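Local coordinates for protein Cg10997-pa (Drosophila melanogaster, PDB 2YV7) that might insert into membranes and form chloride channels with pH-dependent activity, and may play a role in ethanol sensitivity, at residues A[26-31]-A[81-86]; A[46-51]-A[214-219]; A[153-158]-A[199-204]; A[203-208]-A[253-258]. All coordinates share one frame; numbering follows the deposited sequence.

Contact 1: A[26-31]-A[81-86]; sequences IIKAST and ATHPPI. With CA (calcium ion), chain B.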
# COMPACT_ATOMS: atom_id res chain seq x y z
N ILE A 26 9.36 -0.01 11.02
CA ILE A 26 9.24 1.42 11.31
C ILE A 26 8.58 2.13 10.14
O ILE A 26 9.04 2.01 9.00
CB ILE A 26 10.59 2.07 11.59
CG1 ILE A 26 11.26 1.36 12.81
CG2 ILE A 26 10.41 3.53 11.88
CD1 ILE A 26 12.52 2.07 13.37
N ILE A 27 7.53 2.91 10.43
CA ILE A 27 6.80 3.66 9.38
C ILE A 27 6.69 5.17 9.68
O ILE A 27 6.81 5.58 10.81
CB ILE A 27 5.38 3.01 9.08
CG1 ILE A 27 4.39 3.28 10.20
CG2 ILE A 27 5.54 1.55 8.68
CD1 ILE A 27 2.93 2.72 9.99
N LYS A 28 6.47 5.98 8.64
CA LYS A 28 6.35 7.43 8.75
C LYS A 28 4.97 7.74 9.31
O LYS A 28 3.97 7.11 8.88
CB LYS A 28 6.44 8.08 7.38
CG LYS A 28 7.84 8.07 6.74
CD LYS A 28 7.80 8.51 5.27
CE LYS A 28 9.13 9.19 4.83
NZ LYS A 28 9.20 9.58 3.38
N ALA A 29 4.93 8.66 10.27
CA ALA A 29 3.70 9.14 10.87
C ALA A 29 3.05 10.16 9.98
O ALA A 29 3.71 10.86 9.20
CB ALA A 29 3.97 9.82 12.21
N SER A 30 1.74 10.23 10.15
CA SER A 30 0.93 11.33 9.69
C SER A 30 1.61 12.66 10.00
O SER A 30 2.11 12.88 11.09
CB SER A 30 -0.41 11.27 10.42
OG SER A 30 -1.15 12.47 10.28
N THR A 31 1.53 13.51 9.02
CA THR A 31 2.02 14.85 9.01
C THR A 31 0.97 15.80 9.58
O THR A 31 1.21 16.98 9.70
CB THR A 31 2.31 15.21 7.55
OG1 THR A 31 1.27 14.64 6.71
CG2 THR A 31 3.68 14.64 7.14
N ALA A 81 20.53 8.98 7.91
CA ALA A 81 19.83 9.74 6.88
C ALA A 81 18.71 8.96 6.17
O ALA A 81 18.09 9.46 5.22
CB ALA A 81 20.84 10.27 5.86
N THR A 82 18.45 7.74 6.63
CA THR A 82 17.46 6.88 5.97
C THR A 82 16.02 7.10 6.46
O THR A 82 15.74 7.15 7.67
CB THR A 82 17.89 5.39 5.98
OG1 THR A 82 16.76 4.56 5.67
CG2 THR A 82 18.47 5.00 7.33
N HIS A 83 15.12 7.25 5.49
CA HIS A 83 13.68 7.39 5.71
C HIS A 83 12.97 6.05 5.87
O HIS A 83 13.38 5.06 5.26
CB HIS A 83 13.07 8.10 4.50
CG HIS A 83 13.29 9.58 4.50
ND1 HIS A 83 14.47 10.15 4.09
CD2 HIS A 83 12.48 10.60 4.88
CE1 HIS A 83 14.38 11.47 4.20
NE2 HIS A 83 13.18 11.76 4.68
N PRO A 84 11.89 6.02 6.69
CA PRO A 84 11.04 4.83 6.73
C PRO A 84 10.56 4.47 5.31
O PRO A 84 10.59 5.33 4.41
CB PRO A 84 9.91 5.24 7.69
CG PRO A 84 10.64 6.23 8.61
CD PRO A 84 11.42 7.04 7.64
N PRO A 85 10.17 3.20 5.09
CA PRO A 85 10.17 2.15 6.10
C PRO A 85 11.56 1.60 6.32
O PRO A 85 12.43 1.68 5.44
CB PRO A 85 9.33 1.05 5.47
CG PRO A 85 9.50 1.24 4.01
CD PRO A 85 9.67 2.71 3.78
N ILE A 86 11.72 1.05 7.50
CA ILE A 86 12.94 0.36 7.92
C ILE A 86 12.48 -0.90 8.57
O ILE A 86 11.56 -0.89 9.40
CB ILE A 86 13.73 1.24 8.94
CG1 ILE A 86 14.34 2.45 8.22
CG2 ILE A 86 14.78 0.35 9.68
CD1 ILE A 86 14.63 3.67 9.13
CA CA B . 13.67 3.02 3.59

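Contact 2: A[46-51]-A[214-219]; sequences YFMDLY and LDAFTQ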
# COMPACT_ATOMS: atom_id res chain seq x y z
N TYR A 46 4.81 -2.78 2.59
CA TYR A 46 5.60 -3.69 3.47
C TYR A 46 4.83 -4.01 4.76
O TYR A 46 4.91 -5.14 5.26
CB TYR A 46 7.04 -3.21 3.71
CG TYR A 46 7.79 -2.92 2.42
CD1 TYR A 46 7.50 -3.64 1.25
CD2 TYR A 46 8.70 -1.85 2.32
CE1 TYR A 46 8.12 -3.35 0.03
CE2 TYR A 46 9.34 -1.58 1.12
CZ TYR A 46 9.03 -2.33 -0.02
OH TYR A 46 9.64 -2.01 -1.23
N PHE A 47 4.04 -3.07 5.27
CA PHE A 47 3.11 -3.34 6.37
C PHE A 47 2.20 -4.49 5.94
O PHE A 47 1.99 -5.45 6.63
CB PHE A 47 2.34 -2.02 6.65
CG PHE A 47 1.50 -1.98 7.93
CD1 PHE A 47 0.89 -3.13 8.48
CD2 PHE A 47 1.26 -0.75 8.52
CE1 PHE A 47 0.07 -3.03 9.64
CE2 PHE A 47 0.45 -0.65 9.71
CZ PHE A 47 -0.15 -1.80 10.25
N MET A 48 1.62 -4.37 4.73
CA MET A 48 0.71 -5.39 4.25
C MET A 48 1.40 -6.77 4.11
O MET A 48 0.81 -7.75 4.50
CB MET A 48 0.11 -4.97 2.89
CG MET A 48 -1.00 -3.98 3.11
SD MET A 48 -1.92 -3.62 1.57
CE MET A 48 -2.81 -5.16 1.38
N ASP A 49 2.60 -6.82 3.52
CA ASP A 49 3.34 -8.09 3.32
C ASP A 49 3.54 -8.73 4.68
O ASP A 49 3.22 -9.92 4.88
CB ASP A 49 4.70 -7.81 2.68
CG ASP A 49 4.60 -7.53 1.21
OD1 ASP A 49 3.67 -8.06 0.62
OD2 ASP A 49 5.52 -6.92 0.71
N LEU A 50 3.99 -7.92 5.63
CA LEU A 50 4.34 -8.52 6.95
C LEU A 50 3.09 -8.98 7.74
O LEU A 50 3.09 -9.99 8.46
CB LEU A 50 5.18 -7.51 7.72
CG LEU A 50 6.60 -7.32 7.17
CD1 LEU A 50 7.27 -5.99 7.72
CD2 LEU A 50 7.50 -8.56 7.40
N TYR A 51 2.02 -8.22 7.61
CA TYR A 51 0.76 -8.56 8.25
C TYR A 51 0.28 -9.91 7.73
O TYR A 51 -0.19 -10.75 8.52
CB TYR A 51 -0.29 -7.43 8.04
CG TYR A 51 -1.51 -7.60 8.92
CD1 TYR A 51 -2.48 -8.56 8.59
CD2 TYR A 51 -1.67 -6.84 10.10
CE1 TYR A 51 -3.56 -8.77 9.40
CE2 TYR A 51 -2.77 -7.03 10.91
CZ TYR A 51 -3.71 -8.00 10.54
OH TYR A 51 -4.81 -8.26 11.31
N LEU A 214 -10.13 -7.02 3.56
CA LEU A 214 -8.87 -7.65 3.94
C LEU A 214 -8.25 -6.99 5.17
O LEU A 214 -7.94 -5.79 5.13
CB LEU A 214 -7.89 -7.58 2.74
CG LEU A 214 -6.62 -8.39 2.85
CD1 LEU A 214 -6.88 -9.87 2.67
CD2 LEU A 214 -5.59 -7.88 1.81
N ASP A 215 -8.01 -7.77 6.22
CA ASP A 215 -7.43 -7.18 7.42
C ASP A 215 -6.09 -6.49 7.16
O ASP A 215 -5.83 -5.43 7.71
CB ASP A 215 -7.29 -8.20 8.55
CG ASP A 215 -8.63 -8.60 9.15
OD1 ASP A 215 -9.62 -7.81 9.05
OD2 ASP A 215 -8.70 -9.73 9.68
N ALA A 216 -5.25 -7.09 6.31
CA ALA A 216 -3.91 -6.53 6.05
C ALA A 216 -4.09 -5.14 5.46
O ALA A 216 -3.26 -4.22 5.68
CB ALA A 216 -3.13 -7.41 5.10
N PHE A 217 -5.11 -5.03 4.61
CA PHE A 217 -5.37 -3.72 4.01
C PHE A 217 -5.89 -2.72 5.03
O PHE A 217 -5.32 -1.67 5.19
CB PHE A 217 -6.33 -3.81 2.84
CG PHE A 217 -6.58 -2.47 2.21
CD1 PHE A 217 -5.65 -1.95 1.28
CD2 PHE A 217 -7.67 -1.68 2.63
CE1 PHE A 217 -5.83 -0.66 0.69
CE2 PHE A 217 -7.90 -0.35 2.07
CZ PHE A 217 -6.96 0.17 1.09
N THR A 218 -6.97 -3.06 5.70
CA THR A 218 -7.67 -2.10 6.55
C THR A 218 -6.78 -1.73 7.76
O THR A 218 -6.71 -0.55 8.16
CB THR A 218 -9.04 -2.64 7.02
OG1 THR A 218 -8.82 -3.62 8.01
CG2 THR A 218 -9.87 -3.29 5.94
N GLN A 219 -6.03 -2.70 8.30
CA GLN A 219 -5.09 -2.39 9.36
C GLN A 219 -3.95 -1.42 8.95
O GLN A 219 -3.41 -0.68 9.78
CB GLN A 219 -4.51 -3.70 9.93
CG GLN A 219 -5.53 -4.55 10.62
CD GLN A 219 -6.11 -3.83 11.82
OE1 GLN A 219 -5.38 -3.45 12.75
NE2 GLN A 219 -7.41 -3.56 11.77

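Contact 3: A[153-158]-A[199-204]; sequences KINDHL and THLTAL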
# COMPACT_ATOMS: atom_id res chain seq x y z
N LYS A 153 -6.40 -1.82 -18.27
CA LYS A 153 -5.53 -3.01 -18.43
C LYS A 153 -5.60 -3.88 -17.22
O LYS A 153 -5.76 -5.11 -17.34
CB LYS A 153 -4.08 -2.62 -18.74
CG LYS A 153 -3.78 -1.66 -19.95
CD LYS A 153 -4.47 -1.96 -21.22
CE LYS A 153 -4.32 -0.69 -22.19
NZ LYS A 153 -2.92 -0.07 -22.06
N ILE A 154 -5.50 -3.28 -16.03
CA ILE A 154 -5.60 -4.07 -14.78
C ILE A 154 -6.97 -4.70 -14.66
O ILE A 154 -7.12 -5.85 -14.40
CB ILE A 154 -5.23 -3.20 -13.54
CG1 ILE A 154 -3.77 -2.71 -13.74
CG2 ILE A 154 -5.49 -3.92 -12.23
CD1 ILE A 154 -3.30 -1.46 -12.78
N ASN A 155 -8.02 -3.93 -14.94
CA ASN A 155 -9.35 -4.51 -14.91
C ASN A 155 -9.49 -5.76 -15.82
O ASN A 155 -10.09 -6.76 -15.44
CB ASN A 155 -10.37 -3.46 -15.39
CG ASN A 155 -11.79 -4.05 -15.48
OD1 ASN A 155 -12.27 -4.51 -16.57
ND2 ASN A 155 -12.45 -4.07 -14.36
N ASP A 156 -8.96 -5.64 -17.02
CA ASP A 156 -9.14 -6.66 -18.05
C ASP A 156 -8.30 -7.90 -17.74
O ASP A 156 -8.80 -9.05 -17.85
CB ASP A 156 -8.89 -6.01 -19.42
CG ASP A 156 -10.05 -5.12 -19.85
OD1 ASP A 156 -11.05 -4.97 -19.11
OD2 ASP A 156 -9.95 -4.64 -20.96
N HIS A 157 -7.09 -7.71 -17.20
CA HIS A 157 -6.36 -8.84 -16.50
C HIS A 157 -7.22 -9.59 -15.45
O HIS A 157 -7.40 -10.79 -15.54
CB HIS A 157 -5.09 -8.30 -15.81
CG HIS A 157 -4.31 -9.36 -15.07
ND1 HIS A 157 -4.58 -9.72 -13.76
CD2 HIS A 157 -3.24 -10.09 -15.44
CE1 HIS A 157 -3.76 -10.69 -13.39
NE2 HIS A 157 -2.92 -10.91 -14.38
N LEU A 158 -7.75 -8.87 -14.45
CA LEU A 158 -8.58 -9.43 -13.41
C LEU A 158 -9.81 -10.20 -13.98
O LEU A 158 -10.14 -11.30 -13.52
CB LEU A 158 -9.02 -8.32 -12.47
CG LEU A 158 -7.91 -7.79 -11.53
CD1 LEU A 158 -8.32 -6.52 -10.91
CD2 LEU A 158 -7.51 -8.95 -10.45
N THR A 199 -17.50 3.08 -13.37
CA THR A 199 -18.26 1.91 -12.87
C THR A 199 -18.23 0.69 -13.78
O THR A 199 -18.50 -0.43 -13.36
CB THR A 199 -19.69 2.29 -12.58
OG1 THR A 199 -20.25 2.92 -13.74
CG2 THR A 199 -19.74 3.24 -11.38
N HIS A 200 -17.83 0.89 -15.02
CA HIS A 200 -17.81 -0.22 -15.96
C HIS A 200 -16.54 -1.07 -15.83
O HIS A 200 -16.39 -2.11 -16.51
CB HIS A 200 -18.01 0.27 -17.40
CG HIS A 200 -16.95 1.21 -17.86
ND1 HIS A 200 -15.85 0.78 -18.55
CD2 HIS A 200 -16.84 2.55 -17.74
CE1 HIS A 200 -15.08 1.83 -18.82
NE2 HIS A 200 -15.64 2.91 -18.31
N LEU A 201 -15.68 -0.66 -14.89
CA LEU A 201 -14.52 -1.47 -14.58
C LEU A 201 -14.90 -2.49 -13.53
O LEU A 201 -14.39 -2.48 -12.40
CB LEU A 201 -13.30 -0.61 -14.19
CG LEU A 201 -12.80 0.36 -15.27
CD1 LEU A 201 -11.45 1.08 -14.92
CD2 LEU A 201 -12.73 -0.32 -16.71
N THR A 202 -15.81 -3.39 -13.90
CA THR A 202 -16.40 -4.32 -12.93
C THR A 202 -15.40 -5.18 -12.15
O THR A 202 -15.56 -5.33 -10.93
CB THR A 202 -17.49 -5.19 -13.61
OG1 THR A 202 -18.49 -4.31 -14.15
CG2 THR A 202 -18.24 -6.03 -12.56
N ALA A 203 -14.39 -5.71 -12.81
CA ALA A 203 -13.44 -6.66 -12.13
C ALA A 203 -12.55 -5.89 -11.14
O ALA A 203 -12.18 -6.40 -10.04
CB ALA A 203 -12.62 -7.37 -13.12
N LEU A 204 -12.21 -4.67 -11.53
CA LEU A 204 -11.43 -3.77 -10.66
C LEU A 204 -12.23 -3.35 -9.42
O LEU A 204 -11.70 -3.33 -8.30
CB LEU A 204 -10.91 -2.57 -11.47
CG LEU A 204 -9.87 -1.70 -10.69
CD1 LEU A 204 -8.60 -2.50 -10.27
CD2 LEU A 204 -9.51 -0.43 -11.48

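Contact 4: A[203-208]-A[253-258]; sequences ALWRYM and YIPIDI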
# COMPACT_ATOMS: atom_id res chain seq x y z
N ALA A 203 -14.39 -5.71 -12.81
CA ALA A 203 -13.44 -6.66 -12.13
C ALA A 203 -12.55 -5.89 -11.14
O ALA A 203 -12.18 -6.40 -10.04
CB ALA A 203 -12.62 -7.37 -13.12
N LEU A 204 -12.21 -4.67 -11.53
CA LEU A 204 -11.43 -3.77 -10.66
C LEU A 204 -12.23 -3.35 -9.42
O LEU A 204 -11.70 -3.33 -8.30
CB LEU A 204 -10.91 -2.57 -11.47
CG LEU A 204 -9.87 -1.70 -10.69
CD1 LEU A 204 -8.60 -2.50 -10.27
CD2 LEU A 204 -9.51 -0.43 -11.48
N TRP A 205 -13.51 -3.06 -9.60
CA TRP A 205 -14.32 -2.63 -8.46
C TRP A 205 -14.51 -3.83 -7.54
O TRP A 205 -14.45 -3.70 -6.32
CB TRP A 205 -15.65 -2.03 -8.95
CG TRP A 205 -15.52 -0.59 -9.22
CD1 TRP A 205 -15.69 0.06 -10.42
CD2 TRP A 205 -15.15 0.42 -8.26
NE1 TRP A 205 -15.46 1.40 -10.25
CE2 TRP A 205 -15.13 1.66 -8.95
CE3 TRP A 205 -14.85 0.38 -6.87
CZ2 TRP A 205 -14.83 2.88 -8.32
CZ3 TRP A 205 -14.52 1.61 -6.21
CH2 TRP A 205 -14.52 2.84 -6.95
N ARG A 206 -14.61 -5.01 -8.13
CA ARG A 206 -14.75 -6.26 -7.35
C ARG A 206 -13.44 -6.52 -6.57
O ARG A 206 -13.47 -6.92 -5.42
CB ARG A 206 -15.11 -7.40 -8.28
CG ARG A 206 -15.25 -8.78 -7.61
CD ARG A 206 -15.74 -9.91 -8.59
NE ARG A 206 -15.33 -9.77 -10.00
CZ ARG A 206 -16.16 -9.47 -11.02
NH1 ARG A 206 -17.47 -9.28 -10.80
NH2 ARG A 206 -15.69 -9.35 -12.27
N TYR A 207 -12.29 -6.25 -7.19
CA TYR A 207 -11.02 -6.39 -6.50
C TYR A 207 -10.96 -5.42 -5.28
O TYR A 207 -10.55 -5.81 -4.18
CB TYR A 207 -9.89 -6.04 -7.51
CG TYR A 207 -8.48 -6.16 -7.02
CD1 TYR A 207 -7.84 -7.40 -6.88
CD2 TYR A 207 -7.75 -5.00 -6.74
CE1 TYR A 207 -6.49 -7.52 -6.48
CE2 TYR A 207 -6.38 -5.08 -6.33
CZ TYR A 207 -5.76 -6.31 -6.22
OH TYR A 207 -4.45 -6.30 -5.85
N MET A 208 -11.37 -4.15 -5.48
CA MET A 208 -11.36 -3.18 -4.38
C MET A 208 -12.36 -3.58 -3.29
O MET A 208 -12.08 -3.43 -2.07
CB MET A 208 -11.59 -1.76 -4.93
CG MET A 208 -10.41 -1.32 -5.77
SD MET A 208 -10.46 0.40 -6.27
CE MET A 208 -11.42 0.31 -7.76
N TYR A 253 -16.38 2.91 0.02
CA TYR A 253 -17.61 2.58 -0.73
C TYR A 253 -17.31 2.04 -2.11
O TYR A 253 -16.28 2.35 -2.70
CB TYR A 253 -18.56 3.80 -0.85
CG TYR A 253 -18.03 4.90 -1.69
CD1 TYR A 253 -17.20 5.87 -1.14
CD2 TYR A 253 -18.34 5.00 -3.04
CE1 TYR A 253 -16.70 6.88 -1.90
CE2 TYR A 253 -17.85 6.03 -3.81
CZ TYR A 253 -17.03 6.96 -3.23
OH TYR A 253 -16.50 8.00 -3.97
N ILE A 254 -18.24 1.25 -2.61
CA ILE A 254 -18.16 0.67 -3.96
C ILE A 254 -19.42 1.26 -4.68
O ILE A 254 -20.54 1.15 -4.15
CB ILE A 254 -18.17 -0.85 -3.86
CG1 ILE A 254 -17.03 -1.39 -2.94
CG2 ILE A 254 -18.16 -1.51 -5.26
CD1 ILE A 254 -15.62 -1.14 -3.57
N PRO A 255 -19.23 1.95 -5.83
CA PRO A 255 -20.36 2.56 -6.55
C PRO A 255 -21.25 1.59 -7.31
O PRO A 255 -22.22 2.01 -7.94
CB PRO A 255 -19.69 3.62 -7.47
CG PRO A 255 -18.31 3.09 -7.69
CD PRO A 255 -17.95 2.24 -6.51
N ILE A 256 -20.96 0.30 -7.24
CA ILE A 256 -21.81 -0.69 -7.93
C ILE A 256 -22.10 -1.85 -7.02
O ILE A 256 -21.42 -2.01 -6.01
CB ILE A 256 -21.17 -1.21 -9.24
CG1 ILE A 256 -19.77 -1.80 -8.97
CG2 ILE A 256 -21.06 -0.08 -10.25
CD1 ILE A 256 -19.21 -2.61 -10.14
N ASP A 257 -23.11 -2.64 -7.38
CA ASP A 257 -23.37 -3.95 -6.75
C ASP A 257 -22.36 -4.97 -7.24
O ASP A 257 -21.95 -4.93 -8.42
CB ASP A 257 -24.78 -4.45 -7.10
CG ASP A 257 -25.89 -3.72 -6.33
OD1 ASP A 257 -25.66 -3.22 -5.20
OD2 ASP A 257 -27.03 -3.70 -6.86
N ILE A 258 -21.98 -5.90 -6.37
CA ILE A 258 -20.87 -6.82 -6.66
C ILE A 258 -21.24 -8.27 -7.08
O ILE A 258 -21.86 -9.03 -6.33
CB ILE A 258 -19.78 -6.74 -5.53
CG1 ILE A 258 -18.89 -5.52 -5.78
CG2 ILE A 258 -18.89 -7.99 -5.48
CD1 ILE A 258 -18.54 -5.29 -7.26

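Contact 1: A[26-31]-A[81-86]
Ile26 pairs with Ile86 as the strand 22-28 meets the start of strand 86-89. The two form an antiparallel hydrogen-bonded pair. Ile26 N bonds to Ile86 O at 2.9 Å, and Ile86 N returns a bond of 3.2 Å to Ile26 O. The same oxygen also meets a C-H group: Pro85 CA lies 3.1 Å from Ile26 O. The side chains of Ile26 and Ile86 leave on one face of the sheet, CB beside CB.

Lys28 reaches along the loop beyond this pair. Its CB carries the chain out, with CG beside the backbone N and anti to the carbonyl carbon (chi1 -72°). CG then presses on the Pro84 ring, 3.6 Å from Pro84 CB, and the two side chains cross at about a right angle. CD only carries the chain on, meeting neither ring closely. CE comes to the edge of the imidazole, near its plane, 3.6 Å from His83 CD2. NZ ends beside the same His83 CD2, at 3.7 Å. The lysine thus lies on the loop by its methylenes.

The peptide bond before Pro85 is cis. His83 O and Pro85 O turn to a calcium ion, 2.6 Å from each, and Leu95 O joins them. Pro85 also packs on Phe42, Cys43 and Tyr46 of helix 41-55. A cis-proline just ahead of an antiparallel strand, facing the first helix, is the hallmark of the thioredoxin fold, here the N-terminal domain of a CLIC protein.

Contact 2: A[46-51]-A[214-219]
The helices carrying Met48 and Ala216 run roughly antiparallel, their segment axes 140° apart in direction and 8.8 Å apart at closest approach. The backbones come nearest at Met48 CA and Ala216 CA, 5.1 Å apart. The small side chain of Ala216 is consistent with so close an approach. Met48 CG sits 3.4 Å from Ala216 O.

The Met48 chain bends at its last torsion (chi3 72°), which turns the methyl group into the second helix. CE reaches Leu214 CD2 at 3.9 Å and also touches CA and CB of Phe217. The sulfur makes an oblique Met-aromatic contact, with Met48 SD 5.4 Å from the centroid of the Phe217 ring. Cys176 and Pro180 of helix 173-193 also pack on Met48.

This is an interface between the two domains of the GST fold. Helix 41-55 belongs to the thioredoxin-like N-terminal domain, and helix 215-220 to the helical C-terminal domain. Residues 42-66 are predicted to span the membrane after insertion, so the contact would probably have to open in that change.

Tyr51 lies across the start of helix 215-220. The first torsion (chi1 -168°) swings the ring away from the backbone N and toward Ala216, which it meets obliquely, with Tyr51 CD1 3.6 Å from Ala216 CA. Asp215 O stands over one ring face. Tyr51 CE2 meets Gln219 CG at 3.7 Å, and the hydroxyl end rests by Asp215 CB. One turn back, Phe47 CZ approaches Gln219 O to 3.5 Å.

Contact 3: A[153-158]-A[199-204]
Asn155 of helix 141-161 pushes its side chain against the start of helix 202-212, over Leu201, Ala203 and Leu204. Both helices belong to the all-helical C-terminal domain of the GST fold. Leu201 is the N-cap residue and also the centre of an inverse gamma turn that leads into the second helix.

The tight part is centred on Asn155. The backbones are close, with Asn155 CA 4.8 Å from Leu204 CA. Asn155 CG stands opposite the backbone N (chi1 176°), which carries the amide across to the new helix. Asn155 CG lies 3.9 Å from Leu201 CA. The amide is probably turned over in the model. If it is turned back, its oxygen may accept bonds from the backbone N-H groups of Ala203 and Leu204. A leucine here would probably put methyl groups against the backbone nitrogens of Ala203 and Leu204, with no polar atom to offer them.

The apolar side is just as well buried. Leu204 CD1 touches Ile154 CG2 at 3.9 Å and Leu158 CD1 at 4.1 Å, and Leu204 crosses both Ile154 and Leu158 at a slant. Leu178 and Leu182 of helix 173-193 close in on this group from a third helix.

The outer side is looser. Thr199 and His200 are exposed and make no contact with helix 141-161 within this pair of segments. Asp156 is exposed too, and its carboxylate turns to a salt bridge with Arg152. Back in the tight part, Ala203 CB rests 3.5 Å from Asn155 O and 3.8 Å from Leu158 CB.

Contact 4: A[203-208]-A[253-258]
Trp205 and Pro255 make a CH-pi contact that dominates this meeting of helix 202-212 with the C-terminal tail. Pro255 CD stands 3.4 Å from the centroid of the tryptophan six-membered ring, only 7° off the ring normal. Pro255 CG lies toward the rim, 3.5 Å from Trp205 CZ2. The two side chains cross at about a right angle. On the opposite face lies the methyl of Met208, one turn on in the same helix, with Met208 CE 3.5 Å above the Trp205 plane. The indole is thus sandwiched between two aliphatic groups, which should limit its tilt.

Three isoleucines add apolar contacts. Ile254 CD1 comes at the edge of the indole, 3.7 Å from Trp205 CE3, and continues towards Met208 CB. Ile256 has CG1 between its backbone N and carbonyl carbon (chi1 56°); from there its CD1 reaches Trp205 CB at 3.8 Å. Ile258 comes down on the helix backbone, with CD1 3.9 Å from Arg206 CA.

Two polar groups have partners outside the segments. Trp205 NE1 is hydrogen-bonded to Pro198 O. Tyr253 O accepts a bond from Arg186, whose guanidinium also makes a cation-pi contact with the Tyr253 ring. Replacing Trp205 by an alanine would probably open a gap between Pro255 and Met208 and leave Pro198 O without its indole donor.

No regular helix or strand forms in 253-258. The arrangement is that of an irregular C-terminal tail laid along the helical domain of a GST-fold protein, packed through a proline-tryptophan CH-pi contact and flanking isoleucines.

In the fold
From the N terminus, strand 22-28 opens contact 1, which closes at the loop before strand 86-89 and completes part of the thioredoxin-like sheet. Contact 2 opens on helix 41-55, inside that loop, and closes only at 214-219. It therefore crosses contact 1, and it joins the two domains. The two touch where Pro85 meets Tyr46 and Ile27 meets Phe47. Contact 3 opens and closes wholly within the span of contact 2, tying helix 141-161 to helix 202-212. Contact 4 starts where contact 3 ends, sharing Ala203 and Leu204. It brings the C-terminal tail back and crosses contact 2. Contacts 3 and 4 lie across the chain's centre from contact 1.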